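Local coordinates for protein HMG-CoA Lyase (PDB 1YDO) that belongs to the HMG-CoA lyase-like family of TIM-barrel proteins and folds as a parallel beta/alpha barrel, at residues P82-N96 with I123-T137. Sequence-based numbering, arbitrary orientation.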
loop_
_atom_site.group_PDB
_atom_site.type_symbol
_atom_site.label_atom_id
_atom_site.label_comp_id
_atom_site.label_asym_id
_atom_site.label_seq_id
_atom_site.Cartn_x
_atom_site.Cartn_y
_atom_site.Cartn_z
ATOM N N PRO A 82 -11.310 -1.589 29.274
ATOM C CA PRO A 82 -10.251 -0.923 30.030
ATOM C C PRO A 82 -9.947 -1.497 31.397
ATOM O O PRO A 82 -8.795 -1.491 31.831
ATOM C CB PRO A 82 -10.754 0.508 30.112
ATOM C CG PRO A 82 -12.238 0.284 30.324
ATOM C CD PRO A 82 -12.559 -0.802 29.319
ATOM N N ASN A 83 -10.979 -1.990 32.078
ATOM C CA ASN A 83 -10.817 -2.560 33.421
ATOM C C ASN A 83 -12.094 -3.243 33.921
ATOM O O ASN A 83 -13.105 -3.265 33.225
ATOM C CB ASN A 83 -10.377 -1.456 34.388
ATOM C CG ASN A 83 -11.144 -0.158 34.172
ATOM O OD1 ASN A 83 -10.559 0.931 34.156
ATOM N ND2 ASN A 83 -12.466 -0.266 34.022
ATOM N N GLN A 84 -12.037 -3.790 35.130
ATOM C CA GLN A 84 -13.176 -4.499 35.718
ATOM C C GLN A 84 -14.508 -3.776 35.563
ATOM O O GLN A 84 -15.504 -4.380 35.142
ATOM C CB GLN A 84 -12.901 -4.805 37.199
ATOM C CG GLN A 84 -11.913 -5.962 37.402
ATOM C CD GLN A 84 -10.873 -5.682 38.485
ATOM O OE1 GLN A 84 -10.242 -4.619 38.490
ATOM N NE2 GLN A 84 -10.675 -6.642 39.392
ATOM N N ARG A 85 -14.516 -2.484 35.892
ATOM C CA ARG A 85 -15.712 -1.640 35.796
ATOM C C ARG A 85 -16.234 -1.688 34.367
ATOM O O ARG A 85 -17.445 -1.698 34.132
ATOM C CB ARG A 85 -15.374 -0.183 36.166
ATOM C CG ARG A 85 -14.822 0.039 37.591
ATOM C CD ARG A 85 -13.279 0.243 37.680
ATOM N NE ARG A 85 -12.483 -0.990 37.510
ATOM C CZ ARG A 85 -11.157 -1.073 37.676
ATOM N NH1 ARG A 85 -10.530 -2.233 37.496
ATOM N NH2 ARG A 85 -10.457 0.002 38.025
ATOM N N GLY A 86 -15.300 -1.706 33.421
ATOM C CA GLY A 86 -15.665 -1.769 32.023
ATOM C C GLY A 86 -16.155 -3.158 31.656
ATOM O O GLY A 86 -17.148 -3.313 30.945
ATOM N N LEU A 87 -15.458 -4.175 32.149
ATOM C CA LEU A 87 -15.824 -5.548 31.874
ATOM C C LEU A 87 -17.254 -5.782 32.317
ATOM O O LEU A 87 -17.981 -6.572 31.714
ATOM C CB LEU A 87 -14.895 -6.495 32.621
ATOM C CG LEU A 87 -15.183 -7.982 32.412
ATOM C CD1 LEU A 87 -15.062 -8.341 30.941
ATOM C CD2 LEU A 87 -14.200 -8.798 33.239
ATOM N N GLU A 88 -17.653 -5.086 33.375
ATOM C CA GLU A 88 -19.003 -5.206 33.898
ATOM C C GLU A 88 -19.986 -4.783 32.815
ATOM O O GLU A 88 -20.883 -5.538 32.446
ATOM C CB GLU A 88 -19.183 -4.306 35.121
ATOM C CG GLU A 88 -20.375 -4.687 35.987
ATOM C CD GLU A 88 -20.152 -6.008 36.694
ATOM O OE1 GLU A 88 -19.293 -6.062 37.606
ATOM O OE2 GLU A 88 -20.820 -7.002 36.331
ATOM N N ASN A 89 -19.813 -3.572 32.306
ATOM C CA ASN A 89 -20.699 -3.063 31.272
ATOM C C ASN A 89 -20.683 -3.945 30.030
ATOM O O ASN A 89 -21.725 -4.206 29.433
ATOM C CB ASN A 89 -20.291 -1.637 30.912
ATOM C CG ASN A 89 -20.412 -0.684 32.085
ATOM O OD1 ASN A 89 -19.965 0.463 32.016
ATOM N ND2 ASN A 89 -21.026 -1.152 33.172
ATOM N N ALA A 90 -19.495 -4.395 29.648
ATOM C CA ALA A 90 -19.342 -5.241 28.477
ATOM C C ALA A 90 -20.163 -6.504 28.651
ATOM O O ALA A 90 -20.774 -7.003 27.696
ATOM C CB ALA A 90 -17.888 -5.595 28.272
ATOM N N LEU A 91 -20.178 -7.022 29.876
ATOM C CA LEU A 91 -20.935 -8.236 30.199
ATOM C C LEU A 91 -22.420 -8.025 29.964
ATOM O O LEU A 91 -23.116 -8.915 29.485
ATOM C CB LEU A 91 -20.688 -8.634 31.658
ATOM C CG LEU A 91 -19.607 -9.695 31.901
ATOM C CD1 LEU A 91 -18.349 -9.396 31.099
ATOM C CD2 LEU A 91 -19.297 -9.734 33.380
ATOM N N GLU A 92 -22.897 -6.836 30.305
ATOM C CA GLU A 92 -24.291 -6.527 30.114
ATOM C C GLU A 92 -24.579 -6.324 28.641
ATOM O O GLU A 92 -25.689 -6.580 28.182
ATOM C CB GLU A 92 -24.661 -5.278 30.888
ATOM C CG GLU A 92 -26.022 -4.727 30.525
ATOM C CD GLU A 92 -26.464 -3.627 31.462
ATOM O OE1 GLU A 92 -27.440 -2.909 31.127
ATOM O OE2 GLU A 92 -25.844 -3.484 32.544
ATOM N N GLY A 93 -23.581 -5.850 27.903
ATOM C CA GLY A 93 -23.753 -5.627 26.475
ATOM C C GLY A 93 -23.849 -6.922 25.680
ATOM O O GLY A 93 -24.379 -6.945 24.566
ATOM N N GLY A 94 -23.321 -8.002 26.248
ATOM C CA GLY A 94 -23.368 -9.288 25.576
ATOM C C GLY A 94 -22.116 -9.622 24.796
ATOM O O GLY A 94 -22.077 -10.633 24.097
ATOM N N ILE A 95 -21.095 -8.782 24.920
ATOM C CA ILE A 95 -19.842 -9.007 24.211
ATOM C C ILE A 95 -19.315 -10.412 24.424
ATOM O O ILE A 95 -19.264 -10.883 25.555
ATOM C CB ILE A 95 -18.757 -8.004 24.646
ATOM C CG1 ILE A 95 -18.989 -6.672 23.949
ATOM C CG2 ILE A 95 -17.380 -8.510 24.270
ATOM C CD1 ILE A 95 -20.330 -6.056 24.258
ATOM N N ASN A 96 -18.929 -11.075 23.335
ATOM C CA ASN A 96 -18.398 -12.427 23.414
ATOM C C ASN A 96 -16.935 -12.385 23.852
ATOM O O ASN A 96 -16.500 -13.176 24.690
ATOM C CB ASN A 96 -18.477 -13.121 22.060
ATOM C CG ASN A 96 -19.842 -13.024 21.441
ATOM O OD1 ASN A 96 -20.830 -13.395 22.054
ATOM N ND2 ASN A 96 -19.911 -12.511 20.217
ATOM N N ILE A 123 -3.359 -4.663 35.998
ATOM C CA ILE A 123 -4.771 -4.458 35.712
ATOM C C ILE A 123 -5.273 -5.569 34.802
ATOM O O ILE A 123 -6.182 -6.325 35.159
ATOM C CB ILE A 123 -5.022 -3.105 34.999
ATOM C CG1 ILE A 123 -4.304 -1.974 35.732
ATOM C CG2 ILE A 123 -6.519 -2.827 34.935
ATOM C CD1 ILE A 123 -4.737 -1.777 37.177
ATOM N N LEU A 124 -4.666 -5.657 33.623
ATOM C CA LEU A 124 -5.033 -6.658 32.631
ATOM C C LEU A 124 -5.048 -8.038 33.251
ATOM O O LEU A 124 -5.945 -8.839 32.988
ATOM C CB LEU A 124 -4.041 -6.642 31.465
ATOM C CG LEU A 124 -3.782 -5.289 30.796
ATOM C CD1 LEU A 124 -2.947 -5.528 29.547
ATOM C CD2 LEU A 124 -5.098 -4.598 30.444
ATOM N N LYS A 125 -4.043 -8.310 34.076
ATOM C CA LYS A 125 -3.937 -9.595 34.757
ATOM C C LYS A 125 -5.283 -9.967 35.367
ATOM O O LYS A 125 -5.871 -10.986 35.018
ATOM C CB LYS A 125 -2.888 -9.516 35.876
ATOM C CG LYS A 125 -2.722 -10.791 36.713
ATOM C CD LYS A 125 -1.671 -10.597 37.817
ATOM C CE LYS A 125 -1.371 -11.901 38.539
ATOM N NZ LYS A 125 -2.605 -12.510 39.113
ATOM N N GLN A 126 -5.771 -9.134 36.280
ATOM C CA GLN A 126 -7.030 -9.449 36.921
ATOM C C GLN A 126 -8.218 -9.188 35.976
ATOM O O GLN A 126 -9.216 -9.917 35.997
ATOM C CB GLN A 126 -7.164 -8.699 38.270
ATOM C CG GLN A 126 -6.101 -9.117 39.372
ATOM C CD GLN A 126 -5.973 -10.664 39.601
ATOM O OE1 GLN A 126 -6.976 -11.381 39.767
ATOM N NE2 GLN A 126 -4.738 -11.155 39.642
ATOM N N VAL A 127 -8.116 -8.181 35.114
ATOM C CA VAL A 127 -9.204 -7.917 34.180
ATOM C C VAL A 127 -9.442 -9.132 33.285
ATOM O O VAL A 127 -10.570 -9.398 32.864
ATOM C CB VAL A 127 -8.881 -6.725 33.302
ATOM C CG1 VAL A 127 -9.967 -6.557 32.262
ATOM C CG2 VAL A 127 -8.739 -5.486 34.166
ATOM N N ASN A 128 -8.372 -9.867 32.994
ATOM C CA ASN A 128 -8.467 -11.059 32.153
ATOM C C ASN A 128 -9.057 -12.206 32.956
ATOM O O ASN A 128 -9.901 -12.955 32.467
ATOM C CB ASN A 128 -7.077 -11.454 31.641
ATOM C CG ASN A 128 -7.060 -12.828 30.981
ATOM O OD1 ASN A 128 -7.724 -13.052 29.974
ATOM N ND2 ASN A 128 -6.294 -13.756 31.553
ATOM N N ASN A 129 -8.606 -12.330 34.197
ATOM C CA ASN A 129 -9.062 -13.382 35.095
ATOM C C ASN A 129 -10.588 -13.352 35.268
ATOM O O ASN A 129 -11.258 -14.382 35.154
ATOM C CB ASN A 129 -8.350 -13.225 36.450
ATOM C CG ASN A 129 -8.580 -14.411 37.388
ATOM O OD1 ASN A 129 -9.615 -14.492 38.058
ATOM N ND2 ASN A 129 -7.612 -15.338 37.436
ATOM N N ASP A 130 -11.129 -12.167 35.534
ATOM C CA ASP A 130 -12.570 -12.016 35.721
ATOM C C ASP A 130 -13.334 -12.236 34.411
ATOM O O ASP A 130 -14.456 -12.765 34.394
ATOM C CB ASP A 130 -12.912 -10.626 36.279
ATOM C CG ASP A 130 -12.257 -10.350 37.629
ATOM O OD1 ASP A 130 -11.915 -11.327 38.351
ATOM O OD2 ASP A 130 -12.108 -9.155 37.971
ATOM N N ALA A 131 -12.725 -11.828 33.308
ATOM C CA ALA A 131 -13.364 -11.990 32.020
ATOM C C ALA A 131 -13.582 -13.461 31.720
ATOM O O ALA A 131 -14.705 -13.884 31.463
ATOM C CB ALA A 131 -12.510 -11.361 30.946
ATOM N N GLN A 132 -12.507 -14.239 31.761
ATOM C CA GLN A 132 -12.592 -15.665 31.469
ATOM C C GLN A 132 -13.531 -16.361 32.440
ATOM O O GLN A 132 -14.333 -17.212 32.051
ATOM C CB GLN A 132 -11.202 -16.302 31.531
ATOM C CG GLN A 132 -10.187 -15.588 30.636
ATOM C CD GLN A 132 -8.894 -16.368 30.411
ATOM O OE1 GLN A 132 -8.252 -16.835 31.356
ATOM N NE2 GLN A 132 -8.499 -16.493 29.146
ATOM N N LYS A 133 -13.432 -15.978 33.708
ATOM C CA LYS A 133 -14.264 -16.560 34.745
ATOM C C LYS A 133 -15.737 -16.355 34.398
ATOM O O LYS A 133 -16.620 -17.051 34.912
ATOM C CB LYS A 133 -13.935 -15.922 36.102
ATOM C CG LYS A 133 -14.458 -16.711 37.305
ATOM C CD LYS A 133 -14.108 -16.059 38.642
ATOM C CE LYS A 133 -14.794 -14.710 38.813
ATOM N NZ LYS A 133 -14.460 -14.094 40.127
ATOM N N ALA A 134 -16.000 -15.398 33.517
ATOM C CA ALA A 134 -17.367 -15.124 33.102
ATOM C C ALA A 134 -17.664 -15.824 31.779
ATOM O O ALA A 134 -18.661 -15.521 31.124
ATOM C CB ALA A 134 -17.586 -13.621 32.963
ATOM N N ASN A 135 -16.802 -16.766 31.400
ATOM C CA ASN A 135 -16.960 -17.514 30.157
ATOM C C ASN A 135 -16.851 -16.585 28.967
ATOM O O ASN A 135 -17.677 -16.629 28.045
ATOM C CB ASN A 135 -18.310 -18.223 30.100
ATOM C CG ASN A 135 -18.543 -19.118 31.287
ATOM O OD1 ASN A 135 -17.724 -19.989 31.589
ATOM N ND2 ASN A 135 -19.663 -18.915 31.972
ATOM N N LEU A 136 -15.828 -15.739 28.994
ATOM C CA LEU A 136 -15.587 -14.771 27.927
ATOM C C LEU A 136 -14.175 -14.943 27.394
ATOM O O LEU A 136 -13.223 -15.010 28.165
ATOM C CB LEU A 136 -15.743 -13.359 28.485
ATOM C CG LEU A 136 -16.514 -12.389 27.614
ATOM C CD1 LEU A 136 -17.906 -12.948 27.392
ATOM C CD2 LEU A 136 -16.588 -11.030 28.286
ATOM N N THR A 137 -14.029 -15.017 26.081
ATOM C CA THR A 137 -12.699 -15.165 25.503
ATOM C C THR A 137 -11.971 -13.834 25.563
ATOM O O THR A 137 -12.566 -12.790 25.326
ATOM C CB THR A 137 -12.799 -15.618 24.066
ATOM O OG1 THR A 137 -13.667 -14.728 23.357
ATOM C CG2 THR A 137 -13.375 -17.024 24.010
#
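Leu87 and Leu136 share the apolar seam between two neighbouring outer helices of a TIM barrel, helix 84-93 and the end of helix 117-133. Strand 97-103, which the first helix leads into, lies beside strand 137-143, which follows the second. The helices run roughly parallel; the axes of 84-93 and 123-133 come within 9.8 Å and cross at -25°. With CG anti to the backbone N, Leu87 reaches across to the second helix and splays its two methyls over Ala131: CD2 is 3.8 Å from Ala131 CB and also lies against the backbone of Asp130 and Ala131, while CD1 passes on toward Leu136 CD2, 4.1 Å away. Leu136, just beyond its helix, slides past Leu87 in the opposite direction. Its CD2 also meets Leu91 CD1 at 3.7 Å, and its CD1 lies beside the carbonyls of Ile95 and Asn96, where the chain enters the barrel. Next to it, Thr137 N gives a weak hydrogen bond to Asn96 O, and Thr137 OG1 is hydrogen-bonded to Glu97 OE1. Nearer the helix starts, Val127 CG2 sits 3.7 Å from Asn83 CA, at the N-cap, while Val127 also touches Val100 of the strand beneath. Gln84, its chain bent at chi2, brings NE2 within 3.2 Å of Asp130 OD2, a hydrogen bond of 146° that meets the oxygen nearly end-on, with amide and carboxylate planes 28° apart.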